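PDB 1U5K: hypothetical protein from Deinococcus radiodurans, which probably takes part in DNA repair and in recombination by the RecF pathway, and carries a zinc ion bound by four cysteines. Local coordinates for residues A[46-59]-A[71-83]. Sequence-based numbering, arbitrary orientation.
Sequences LSSSLNLFHHVGVQ and VKQAVLEGALPTL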
ATOM      1  N   LEU A  46      15.639  21.047 -11.923  1.00 73.42           N
ATOM      2  CA  LEU A  46      15.792  20.113 -10.809  1.00 72.19           C
ATOM      3  C   LEU A  46      15.076  18.774 -10.973  1.00 70.40           C
ATOM      4  O   LEU A  46      15.279  17.870 -10.162  1.00 70.15           O
ATOM      5  CB  LEU A  46      15.292  20.760  -9.514  1.00 72.47           C
ATOM      6  CG  LEU A  46      15.634  22.236  -9.287  1.00 74.19           C
ATOM      7  CD1 LEU A  46      15.032  22.731  -7.976  1.00 74.70           C
ATOM      8  CD2 LEU A  46      17.143  22.469  -9.319  1.00 75.33           C
ATOM      9  N   SER A  47      14.259  18.654 -12.014  1.00 68.23           N
ATOM     10  CA  SER A  47      13.353  17.523 -12.193  1.00 66.48           C
ATOM     11  C   SER A  47      14.060  16.178 -12.298  1.00 64.72           C
ATOM     12  O   SER A  47      13.688  15.211 -11.625  1.00 65.24           O
ATOM     13  CB  SER A  47      12.497  17.724 -13.445  1.00 66.58           C
ATOM     14  OG  SER A  47      11.448  16.773 -13.468  1.00 65.66           O
ATOM     15  N   SER A  48      15.102  16.127 -13.120  1.00 61.87           N
ATOM     16  CA  SER A  48      15.770  14.860 -13.392  1.00 59.70           C
ATOM     17  C   SER A  48      16.641  14.385 -12.231  1.00 57.41           C
ATOM     18  O   SER A  48      16.709  13.178 -11.973  1.00 56.46           O
ATOM     19  CB  SER A  48      16.618  14.972 -14.656  1.00 59.71           C
ATOM     20  OG  SER A  48      17.639  15.925 -14.430  1.00 59.93           O
ATOM     21  N   SER A  49      17.290  15.323 -11.544  1.00 54.33           N
ATOM     22  CA  SER A  49      18.096  14.970 -10.378  1.00 52.82           C
ATOM     23  C   SER A  49      17.273  14.361  -9.238  1.00 49.52           C
ATOM     24  O   SER A  49      17.728  13.402  -8.616  1.00 50.87           O
ATOM     25  CB  SER A  49      18.940  16.142  -9.864  1.00 53.17           C
ATOM     26  OG  SER A  49      18.137  17.159  -9.286  1.00 56.38           O
ATOM     27  N   LEU A  50      16.064  14.848  -8.976  1.00 45.01           N
ATOM     28  CA  LEU A  50      15.309  14.350  -7.834  1.00 41.59           C
ATOM     29  C   LEU A  50      14.535  13.063  -8.141  1.00 39.83           C
ATOM     30  O   LEU A  50      13.328  12.984  -7.926  1.00 39.60           O
ATOM     31  CB  LEU A  50      14.398  15.457  -7.311  1.00 40.44           C
ATOM     32  CG  LEU A  50      15.052  16.674  -6.647  1.00 39.93           C
ATOM     33  CD1 LEU A  50      13.964  17.672  -6.281  1.00 38.76           C
ATOM     34  CD2 LEU A  50      15.861  16.338  -5.411  1.00 36.35           C
ATOM     35  N   ASN A  51      15.186  12.057  -8.714  1.00 37.93           N
ATOM     36  CA  ASN A  51      14.480  10.816  -9.012  1.00 37.47           C
ATOM     37  C   ASN A  51      14.896   9.698  -8.072  1.00 34.75           C
ATOM     38  O   ASN A  51      15.947   9.780  -7.441  1.00 33.29           O
ATOM     39  CB  ASN A  51      14.678  10.395 -10.469  1.00 38.56           C
ATOM     40  CG  ASN A  51      13.710  11.096 -11.396  1.00 41.11           C
ATOM     41  OD1 ASN A  51      12.525  10.741 -11.491  1.00 44.89           O
ATOM     42  ND2 ASN A  51      14.219  12.120 -12.072  1.00 42.20           N
ATOM     43  N   LEU A  52      14.055   8.673  -7.998  1.00 33.15           N
ATOM     44  CA  LEU A  52      14.258   7.596  -7.046  1.00 32.85           C
ATOM     45  C   LEU A  52      15.665   7.045  -7.156  1.00 30.58           C
ATOM     46  O   LEU A  52      16.171   6.816  -8.256  1.00 28.51           O
ATOM     47  CB  LEU A  52      13.293   6.428  -7.238  1.00 33.41           C
ATOM     48  CG  LEU A  52      11.953   6.504  -6.530  1.00 36.53           C
ATOM     49  CD1 LEU A  52      11.192   5.195  -6.678  1.00 41.16           C
ATOM     50  CD2 LEU A  52      12.157   6.842  -5.095  1.00 41.76           C
ATOM     51  N   PHE A  53      16.249   6.869  -5.977  1.00 28.01           N
ATOM     52  CA  PHE A  53      17.507   6.164  -5.812  1.00 28.15           C
ATOM     53  C   PHE A  53      18.725   7.027  -6.137  1.00 28.46           C
ATOM     54  O   PHE A  53      19.854   6.595  -5.942  1.00 28.23           O
ATOM     55  CB  PHE A  53      17.525   4.809  -6.532  1.00 28.24           C
ATOM     56  CG  PHE A  53      16.248   4.009  -6.382  1.00 27.21           C
ATOM     57  CD1 PHE A  53      15.627   3.452  -7.487  1.00 27.17           C
ATOM     58  CD2 PHE A  53      15.603   3.904  -5.165  1.00 26.53           C
ATOM     59  CE1 PHE A  53      14.432   2.733  -7.377  1.00 30.27           C
ATOM     60  CE2 PHE A  53      14.418   3.208  -5.046  1.00 28.40           C
ATOM     61  CZ  PHE A  53      13.819   2.620  -6.140  1.00 29.55           C
ATOM     62  N   HIS A  54      18.529   8.271  -6.546  1.00 28.84           N
ATOM     63  CA  HIS A  54      19.658   9.170  -6.741  1.00 29.96           C
ATOM     64  C   HIS A  54      20.181   9.671  -5.401  1.00 29.73           C
ATOM     65  O   HIS A  54      19.394   9.948  -4.493  1.00 28.66           O
ATOM     66  CB  HIS A  54      19.219  10.369  -7.578  1.00 31.22           C
ATOM     67  CG  HIS A  54      19.062  10.083  -9.039  1.00 34.16           C
ATOM     68  ND1 HIS A  54      18.673  11.055  -9.934  1.00 39.68           N
ATOM     69  CD2 HIS A  54      19.291   8.967  -9.772  1.00 39.43           C
ATOM     70  CE1 HIS A  54      18.644  10.543 -11.152  1.00 41.27           C
ATOM     71  NE2 HIS A  54      19.047   9.287 -11.086  1.00 40.63           N
ATOM     72  N   HIS A  55      21.502   9.756  -5.265  1.00 28.87           N
ATOM     73  CA  HIS A  55      22.139  10.419  -4.128  1.00 29.33           C
ATOM     74  C   HIS A  55      22.294  11.866  -4.579  1.00 30.09           C
ATOM     75  O   HIS A  55      22.995  12.131  -5.558  1.00 29.97           O
ATOM     76  CB  HIS A  55      23.495   9.779  -3.775  1.00 30.02           C
ATOM     77  CG  HIS A  55      24.084  10.235  -2.475  1.00 28.93           C
ATOM     78  ND1 HIS A  55      24.743   9.379  -1.620  1.00 35.16           N
ATOM     79  CD2 HIS A  55      24.084  11.442  -1.860  1.00 32.59           C
ATOM     80  CE1 HIS A  55      25.137  10.041  -0.546  1.00 35.11           C
ATOM     81  NE2 HIS A  55      24.735  11.296  -0.659  1.00 34.03           N
ATOM     82  N   VAL A  56      21.595  12.778  -3.909  1.00 30.53           N
ATOM     83  CA  VAL A  56      21.617  14.194  -4.248  1.00 30.75           C
ATOM     84  C   VAL A  56      22.129  15.054  -3.105  1.00 31.30           C
ATOM     85  O   VAL A  56      21.984  14.701  -1.934  1.00 31.56           O
ATOM     86  CB  VAL A  56      20.241  14.694  -4.693  1.00 31.52           C
ATOM     87  CG1 VAL A  56      19.784  13.919  -5.911  1.00 33.25           C
ATOM     88  CG2 VAL A  56      19.218  14.616  -3.556  1.00 33.10           C
ATOM     89  N   GLY A  57      22.750  16.173  -3.462  1.00 31.75           N
ATOM     90  CA  GLY A  57      23.049  17.269  -2.559  1.00 32.00           C
ATOM     91  C   GLY A  57      22.011  18.350  -2.802  1.00 32.67           C
ATOM     92  O   GLY A  57      21.692  18.692  -3.941  1.00 33.07           O
ATOM     93  N   VAL A  58      21.414  18.831  -1.721  1.00 32.84           N
ATOM     94  CA  VAL A  58      20.340  19.806  -1.809  1.00 33.34           C
ATOM     95  C   VAL A  58      20.588  20.923  -0.808  1.00 33.37           C
ATOM     96  O   VAL A  58      21.023  20.684   0.315  1.00 32.84           O
ATOM     97  CB  VAL A  58      18.942  19.229  -1.491  1.00 33.02           C
ATOM     98  CG1 VAL A  58      18.456  18.337  -2.622  1.00 34.22           C
ATOM     99  CG2 VAL A  58      18.893  18.487  -0.166  1.00 33.02           C
ATOM    100  N   GLN A  59      20.306  22.144  -1.245  1.00 33.63           N
ATOM    101  CA  GLN A  59      20.177  23.269  -0.337  1.00 34.68           C
ATOM    102  C   GLN A  59      18.695  23.459  -0.053  1.00 34.11           C
ATOM    103  O   GLN A  59      17.894  23.679  -0.952  1.00 33.91           O
ATOM    104  CB  GLN A  59      20.781  24.525  -0.962  1.00 35.32           C
ATOM    105  CG  GLN A  59      20.737  25.739  -0.060  1.00 37.89           C
ATOM    106  CD  GLN A  59      21.522  26.881  -0.656  1.00 42.36           C
ATOM    107  OE1 GLN A  59      22.707  27.019  -0.359  1.00 49.35           O
ATOM    108  NE2 GLN A  59      20.896  27.651  -1.538  1.00 43.61           N
ATOM    109  N   VAL A  71      13.205  23.123  -1.581  1.00 35.77           N
ATOM    110  CA  VAL A  71      14.489  22.836  -2.213  1.00 36.22           C
ATOM    111  C   VAL A  71      14.855  24.030  -3.081  1.00 36.56           C
ATOM    112  O   VAL A  71      14.076  24.423  -3.945  1.00 37.17           O
ATOM    113  CB  VAL A  71      14.457  21.588  -3.129  1.00 36.00           C
ATOM    114  CG1 VAL A  71      15.791  21.402  -3.839  1.00 37.07           C
ATOM    115  CG2 VAL A  71      14.113  20.340  -2.349  1.00 34.44           C
ATOM    116  N   LYS A  72      16.025  24.611  -2.831  1.00 37.49           N
ATOM    117  CA  LYS A  72      16.479  25.792  -3.555  1.00 38.52           C
ATOM    118  C   LYS A  72      17.468  25.368  -4.637  1.00 38.93           C
ATOM    119  O   LYS A  72      17.470  25.924  -5.735  1.00 38.90           O
ATOM    120  CB  LYS A  72      17.059  26.823  -2.578  1.00 38.78           C
ATOM    121  CG  LYS A  72      16.006  27.440  -1.646  1.00 43.26           C
ATOM    122  CD  LYS A  72      16.074  28.979  -1.543  1.00 50.03           C
ATOM    123  CE  LYS A  72      14.988  29.655  -0.680  1.00 51.74           C
ATOM    124  NZ  LYS A  72      15.354  30.823   0.205  1.00 47.56           N
ATOM    125  N   GLN A  73      18.322  24.400  -4.325  1.00 39.65           N
ATOM    126  CA  GLN A  73      19.230  23.822  -5.313  1.00 40.68           C
ATOM    127  C   GLN A  73      19.376  22.316  -5.107  1.00 40.15           C
ATOM    128  O   GLN A  73      19.217  21.786  -4.010  1.00 38.32           O
ATOM    129  CB  GLN A  73      20.615  24.464  -5.225  1.00 41.22           C
ATOM    130  CG  GLN A  73      20.696  25.922  -5.644  1.00 46.07           C
ATOM    131  CD  GLN A  73      21.989  26.565  -5.183  1.00 52.88           C
ATOM    132  OE1 GLN A  73      22.990  25.872  -5.006  1.00 60.74           O
ATOM    133  NE2 GLN A  73      21.981  27.879  -4.990  1.00 57.68           N
ATOM    134  N   ALA A  74      19.706  21.619  -6.187  1.00 40.85           N
ATOM    135  CA  ALA A  74      19.901  20.178  -6.126  1.00 40.96           C
ATOM    136  C   ALA A  74      20.980  19.791  -7.124  1.00 41.00           C
ATOM    137  O   ALA A  74      20.959  20.229  -8.271  1.00 40.52           O
ATOM    138  CB  ALA A  74      18.597  19.456  -6.424  1.00 41.08           C
ATOM    139  N   VAL A  75      21.916  18.971  -6.662  1.00 41.19           N
ATOM    140  CA  VAL A  75      23.060  18.541  -7.454  1.00 41.99           C
ATOM    141  C   VAL A  75      23.161  17.018  -7.360  1.00 41.56           C
ATOM    142  O   VAL A  75      23.202  16.456  -6.265  1.00 40.59           O
ATOM    143  CB  VAL A  75      24.325  19.228  -6.897  1.00 42.75           C
ATOM    144  CG1 VAL A  75      25.595  18.488  -7.290  1.00 44.91           C
ATOM    145  CG2 VAL A  75      24.365  20.674  -7.384  1.00 44.79           C
ATOM    146  N   LEU A  76      23.197  16.346  -8.504  1.00 40.98           N
ATOM    147  CA  LEU A  76      23.361  14.902  -8.533  1.00 41.89           C
ATOM    148  C   LEU A  76      24.772  14.476  -8.113  1.00 41.72           C
ATOM    149  O   LEU A  76      25.765  14.869  -8.721  1.00 43.26           O
ATOM    150  CB  LEU A  76      22.959  14.378  -9.910  1.00 42.00           C
ATOM    151  CG  LEU A  76      23.049  12.869 -10.118  1.00 43.54           C
ATOM    152  CD1 LEU A  76      21.975  12.192  -9.281  1.00 45.15           C
ATOM    153  CD2 LEU A  76      22.885  12.558 -11.599  1.00 47.64           C
ATOM    154  N   GLU A  77      24.869  13.689  -7.045  1.00 40.92           N
ATOM    155  CA  GLU A  77      26.144  13.234  -6.504  1.00 41.46           C
ATOM    156  C   GLU A  77      26.487  11.781  -6.822  1.00 40.55           C
ATOM    157  O   GLU A  77      27.633  11.363  -6.718  1.00 40.64           O
ATOM    158  CB  GLU A  77      26.181  13.444  -4.991  1.00 41.64           C
ATOM    159  CG  GLU A  77      26.127  14.928  -4.671  1.00 45.62           C
ATOM    160  CD  GLU A  77      26.094  15.272  -3.196  1.00 51.30           C
ATOM    161  OE1 GLU A  77      25.952  14.384  -2.329  1.00 57.06           O
ATOM    162  OE2 GLU A  77      26.213  16.480  -2.908  1.00 57.44           O
ATOM    163  N   GLY A  78      25.492  11.005  -7.225  1.00 39.94           N
ATOM    164  CA  GLY A  78      25.650   9.569  -7.345  1.00 38.48           C
ATOM    165  C   GLY A  78      24.382   8.999  -7.943  1.00 37.56           C
ATOM    166  O   GLY A  78      23.269   9.361  -7.556  1.00 36.00           O
ATOM    167  N   ALA A  79      24.571   8.142  -8.938  1.00 36.30           N
ATOM    168  CA  ALA A  79      23.479   7.390  -9.528  1.00 36.16           C
ATOM    169  C   ALA A  79      23.914   5.948  -9.751  1.00 35.25           C
ATOM    170  O   ALA A  79      25.108   5.658  -9.786  1.00 36.73           O
ATOM    171  CB  ALA A  79      23.014   8.045 -10.817  1.00 36.36           C
ATOM    172  N   LEU A  80      22.933   5.064  -9.887  1.00 33.43           N
ATOM    173  CA  LEU A  80      23.133   3.644 -10.148  1.00 33.12           C
ATOM    174  C   LEU A  80      22.236   3.287 -11.335  1.00 32.49           C
ATOM    175  O   LEU A  80      21.086   2.876 -11.152  1.00 32.32           O
ATOM    176  CB  LEU A  80      22.803   2.828  -8.894  1.00 32.21           C
ATOM    177  CG  LEU A  80      23.609   3.096  -7.623  1.00 32.22           C
ATOM    178  CD1 LEU A  80      22.858   2.758  -6.323  1.00 33.59           C
ATOM    179  CD2 LEU A  80      24.919   2.318  -7.630  1.00 33.51           C
ATOM    180  N   PRO A  81      22.748   3.462 -12.552  1.00 33.11           N
ATOM    181  CA  PRO A  81      21.941   3.310 -13.774  1.00 32.87           C
ATOM    182  C   PRO A  81      21.344   1.918 -13.950  1.00 31.98           C
ATOM    183  O   PRO A  81      20.343   1.670 -14.598  1.00 32.88           O
ATOM    184  CB  PRO A  81      22.930   3.577 -14.920  1.00 34.18           C
ATOM    185  CG  PRO A  81      24.218   3.978 -14.326  1.00 34.98           C
ATOM    186  CD  PRO A  81      24.144   3.866 -12.819  1.00 34.76           C
ATOM    187  N   THR A  82      21.988   0.953 -13.313  1.00 31.54           N
ATOM    188  CA  THR A  82      21.610  -0.446 -13.388  1.00 32.25           C
ATOM    189  C   THR A  82      20.307  -0.751 -12.621  1.00 31.63           C
ATOM    190  O   THR A  82      19.596  -1.724 -12.902  1.00 31.33           O
ATOM    191  CB  THR A  82      22.916  -1.040 -12.820  1.00 34.27           C
ATOM    192  OG1 THR A  82      23.669  -1.812 -13.770  1.00 39.02           O
ATOM    193  CG2 THR A  82      22.828  -1.699 -11.501  1.00 30.61           C
ATOM    194  N   LEU A  83      19.970   0.104 -11.662  1.00 30.25           N
ATOM    195  CA  LEU A  83      18.649   0.103 -11.030  1.00 30.24           C
ATOM    196  C   LEU A  83      17.477   0.290 -11.980  1.00 31.26           C
ATOM    197  O   LEU A  83      16.335   0.030 -11.605  1.00 31.60           O
ATOM    198  CB  LEU A  83      18.592   1.112  -9.884  1.00 29.73           C
ATOM    199  CG  LEU A  83      19.486   0.817  -8.683  1.00 26.50           C
ATOM    200  CD1 LEU A  83      19.325   1.835  -7.554  1.00 28.02           C
ATOM    201  CD2 LEU A  83      19.298  -0.616  -8.196  1.00 28.37           C
TER
HETATM  202  O   HOH W   1      20.591   5.780  -8.647  1.00 29.41           O
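An antiparallel β-hairpin of the N-terminal OB domain of RecO brings G57 opposite V75, the middle one of three hydrogen-bonded pairs between strands 55-59 and 71-78. Its two bonds, G57 N to V75 O at 2.9 Å and V75 N to G57 O at 2.7 Å, lie in the carbonyl planes. Classic β bulges flank this regular centre: K72 and Q73 both face Q59, E77 and G78 both face H55. At the second, H55 N donates to G78 O (2.9 Å), while H55 O accepts from E77 N. With E77 in its present pose, OE2 3.3 Å from G57 CA, a β-carbon on residue 57 would run into the carboxylate, so glycine fits here. E77 OE1 meanwhile passes the H55 imidazole obliquely, and S9 of strand 5-17 bonds to both E77 OE1 and H55 NE2, tying the two side chains together.

On the face bearing V56, V58, A74 and L76, the small A74 packs against the irregular segment before the strand, its CB touching S49 OG (3.7 Å) and V58 CG1. L76, with CG anti to its backbone N (chi1 -179°), sends CD1 over one face of the H54 ring, a CH-π contact 3.9 Å from the centroid. N51 CB also lies over a face of this ring, and ND1, donating in the ring plane to S49 O at 2.9 Å, fixes its rotation. Were H54 replaced by alanine, S49 O would probably lose this donor and L76 CD1 its aromatic partner. Further on, F53 CB meets L83 CD1 at 3.6 Å. Backbone bonding thus sets the hairpin's register, while the imidazole joins the backbone of S49 to the apolar side chain of L76, through an in-plane N-H and one ring face.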